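Local coordinates for salmonella typhimurium DB7155 bacteriophage DET7 tailspike (Bacteriophage, PDB 2V5I), which is the receptor-binding tailspike of the phage and probably binds and hydrolyses the O-antigen polysaccharide of its Salmonella host, at residues L233-G238 / A270-L275. Numbering follows the deposited sequence.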
ATOM      1  N   LEU A 233      21.901   4.044  16.631  1.00  7.48           N
ATOM      2  CA  LEU A 233      23.375   3.922  16.560  1.00  8.59           C
ATOM      3  C   LEU A 233      23.766   2.494  16.950  1.00  8.38           C
ATOM      4  O   LEU A 233      23.439   2.030  18.026  1.00  8.86           O
ATOM      5  CB  LEU A 233      24.105   4.918  17.493  1.00  9.13           C
ATOM      6  CG  LEU A 233      23.916   6.392  17.225  1.00 11.82           C
ATOM      7  CD1 LEU A 233      22.684   6.926  17.888  1.00 13.44           C
ATOM      8  CD2 LEU A 233      25.129   7.142  17.743  1.00 11.57           C
ATOM      9  N   ARG A 234      24.422   1.785  16.030  1.00  7.90           N
ATOM     10  CA  ARG A 234      24.907   0.417  16.244  1.00  7.80           C
ATOM     11  C   ARG A 234      23.807  -0.558  16.739  1.00  8.13           C
ATOM     12  O   ARG A 234      23.990  -1.279  17.690  1.00  8.79           O
ATOM     13  CB  ARG A 234      26.101   0.448  17.177  1.00  7.36           C
ATOM     14  CG  ARG A 234      26.962  -0.823  17.159  1.00 10.94           C
ATOM     15  CD  ARG A 234      28.336  -0.598  17.766  1.00 10.51           C
ATOM     16  NE  ARG A 234      29.074  -1.847  18.039  1.00  9.65           N
ATOM     17  CZ  ARG A 234      28.888  -2.625  19.095  1.00 11.77           C
ATOM     18  NH1 ARG A 234      27.967  -2.361  20.012  1.00  9.82           N
ATOM     19  NH2 ARG A 234      29.634  -3.744  19.247  1.00 14.99           N
ATOM     20  N   ASN A 235      22.663  -0.512  16.048  1.00  8.01           N
ATOM     21  CA  ASN A 235      21.585  -1.494  16.182  1.00  8.68           C
ATOM     22  C   ASN A 235      21.619  -2.441  14.978  1.00  8.58           C
ATOM     23  O   ASN A 235      21.835  -2.011  13.854  1.00  8.27           O
ATOM     24  CB  ASN A 235      20.239  -0.786  16.306  1.00 10.13           C
ATOM     25  CG  ASN A 235      19.963  -0.339  17.718  1.00  8.15           C
ATOM     26  OD1 ASN A 235      18.966  -0.768  18.355  1.00  8.53           O
ATOM     27  ND2 ASN A 235      20.823   0.488  18.273  1.00  8.08           N
ATOM     28  N   ASN A 236      21.398  -3.732  15.261  1.00  7.89           N
ATOM     29  CA  ASN A 236      21.283  -4.819  14.253  1.00  8.28           C
ATOM     30  C   ASN A 236      20.077  -5.661  14.603  1.00  8.73           C
ATOM     31  O   ASN A 236      20.138  -6.357  15.600  1.00 10.21           O
ATOM     32  CB  ASN A 236      22.577  -5.606  14.180  1.00 10.42           C
ATOM     33  CG  ASN A 236      22.552  -6.667  13.099  1.00 11.30           C
ATOM     34  OD1 ASN A 236      21.535  -6.847  12.418  1.00 10.09           O
ATOM     35  ND2 ASN A 236      23.718  -7.287  12.846  1.00 19.51           N
ATOM     36  N   GLY A 237      19.033  -5.602  13.779  1.00  7.11           N
ATOM     37  CA  GLY A 237      17.787  -6.345  14.060  1.00  7.23           C
ATOM     38  C   GLY A 237      17.963  -7.822  13.700  1.00  9.15           C
ATOM     39  O   GLY A 237      17.019  -8.637  13.970  1.00  9.88           O
ATOM     40  N   GLY A 238      19.140  -8.195  13.182  1.00 10.39           N
ATOM     41  CA  GLY A 238      19.398  -9.595  12.830  1.00 12.47           C
ATOM     42  C   GLY A 238      18.554 -10.085  11.662  1.00 10.17           C
ATOM     43  O   GLY A 238      17.827  -9.329  10.996  1.00  9.07           O
ATOM     44  N   ALA A 270      28.879   3.492  14.201  1.00  8.45           N
ATOM     45  CA  ALA A 270      27.536   3.879  14.659  1.00 10.27           C
ATOM     46  C   ALA A 270      26.454   3.371  13.691  1.00  7.98           C
ATOM     47  O   ALA A 270      25.273   3.705  13.827  1.00  8.05           O
ATOM     48  CB  ALA A 270      27.434   5.385  14.755  1.00  9.78           C
ATOM     49  N   ARG A 271      26.854   2.494  12.760  1.00  6.87           N
ATOM     50  CA  ARG A 271      26.030   2.037  11.691  1.00  6.25           C
ATOM     51  C   ARG A 271      24.945   1.033  12.181  1.00  6.65           C
ATOM     52  O   ARG A 271      25.006   0.563  13.306  1.00  8.97           O
ATOM     53  CB  ARG A 271      26.843   1.433  10.553  1.00  7.57           C
ATOM     54  CG  ARG A 271      27.841   2.418   9.907  1.00  7.70           C
ATOM     55  CD  ARG A 271      28.708   1.670   8.950  1.00  9.48           C
ATOM     56  NE  ARG A 271      29.625   2.521   8.210  1.00 10.05           N
ATOM     57  CZ  ARG A 271      30.785   2.969   8.685  1.00 13.55           C
ATOM     58  NH1 ARG A 271      31.206   2.621   9.907  1.00 11.20           N
ATOM     59  NH2 ARG A 271      31.554   3.756   7.913  1.00 12.20           N
ATOM     60  N   ASN A 272      24.005   0.690  11.281  1.00  7.18           N
ATOM     61  CA  ASN A 272      22.849  -0.110  11.669  1.00  7.77           C
ATOM     62  C   ASN A 272      22.540  -1.089  10.527  1.00  7.53           C
ATOM     63  O   ASN A 272      22.720  -0.761   9.359  1.00  9.08           O
ATOM     64  CB  ASN A 272      21.642   0.773  11.893  1.00  8.55           C
ATOM     65  CG  ASN A 272      21.910   1.815  12.932  1.00  7.64           C
ATOM     66  OD1 ASN A 272      21.750   1.562  14.112  1.00  9.56           O
ATOM     67  ND2 ASN A 272      22.389   2.982  12.481  1.00  7.93           N
ATOM     68  N   TYR A 273      21.921  -2.210  10.892  1.00  8.50           N
ATOM     69  CA  TYR A 273      21.591  -3.263   9.934  1.00  6.25           C
ATOM     70  C   TYR A 273      20.217  -3.873  10.292  1.00  5.58           C
ATOM     71  O   TYR A 273      19.904  -3.952  11.462  1.00  6.85           O
ATOM     72  CB  TYR A 273      22.611  -4.378  10.030  1.00  8.46           C
ATOM     73  CG  TYR A 273      24.018  -4.043   9.525  1.00  8.49           C
ATOM     74  CD1 TYR A 273      24.923  -3.437  10.359  1.00  8.46           C
ATOM     75  CD2 TYR A 273      24.378  -4.366   8.247  1.00 10.41           C
ATOM     76  CE1 TYR A 273      26.243  -3.121   9.892  1.00  9.73           C
ATOM     77  CE2 TYR A 273      25.634  -4.062   7.765  1.00  8.04           C
ATOM     78  CZ  TYR A 273      26.564  -3.469   8.627  1.00 11.40           C
ATOM     79  OH  TYR A 273      27.803  -3.162   8.123  1.00 11.97           O
ATOM     80  N   ASN A 274      19.457  -4.272   9.262  1.00  7.50           N
ATOM     81  CA  ASN A 274      18.307  -5.168   9.477  1.00  7.36           C
ATOM     82  C   ASN A 274      17.263  -4.554  10.384  1.00  6.83           C
ATOM     83  O   ASN A 274      16.681  -5.252  11.238  1.00  9.26           O
ATOM     84  CB  ASN A 274      18.807  -6.489  10.089  1.00  8.55           C
ATOM     85  CG  ASN A 274      19.685  -7.303   9.147  1.00 10.53           C
ATOM     86  OD1 ASN A 274      19.318  -7.601   7.979  1.00 12.25           O
ATOM     87  ND2 ASN A 274      20.850  -7.753   9.685  1.00 10.25           N
ATOM     88  N   LEU A 275      16.933  -3.289  10.150  1.00  8.78           N
ATOM     89  CA  LEU A 275      15.890  -2.595  10.920  1.00  6.14           C
ATOM     90  C   LEU A 275      14.659  -2.427  10.021  1.00  8.31           C
ATOM     91  O   LEU A 275      14.783  -2.441   8.793  1.00 10.59           O
ATOM     92  CB  LEU A 275      16.359  -1.189  11.402  1.00  7.45           C
ATOM     93  CG  LEU A 275      17.544  -1.266  12.411  1.00  8.65           C
ATOM     94  CD1 LEU A 275      17.854   0.190  12.763  1.00 10.25           C
ATOM     95  CD2 LEU A 275      17.192  -2.065  13.640  1.00 12.20           C
TER
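Tyr273 CB sits over one face of the Asn236 amide, 3.8 Å from CG; Gly238 N is displaced to the opposite side of that plane, 2.9 Å from OD1, closing an Asx turn. Close to the plane (19° tilt), Asn274 ND2 meets the same OD1 at 3.0 Å by a nearly straight bond (176° at the hydrogen), so two N-H groups grip one oxygen and fix the amide's rotation. With CG anti to the backbone N (chi1 -176°), the Asn236 amide is laid across Tyr273 CB. The tyrosine ring leads away from 233-238, its OH hydrogen-bonded to Asp307. In the parallel beta-helix of this P22-like tailspike, 233-238 runs from the end of strand 230-233 into the loop before strand 244-246, while 270-275 lies in the loop before strand 276-278. Asn236 and Tyr273 form a single parallel bridge: Tyr273 N donates to Asn235 O, and Gly237 N to Tyr273 O at 3.0 Å. Asn272 OD1 accepts Asn235 N at 3.0 Å, where the flanking bonds use backbone oxygens; its ND2 binds Phe232 O. The amide of Asn235 leads away, ND2 to Leu233 O and Asn206. At the strand end Arg234 N donates to Ala270 O, and Leu233 CD2 rests 4.2 Å from Ala270 CB.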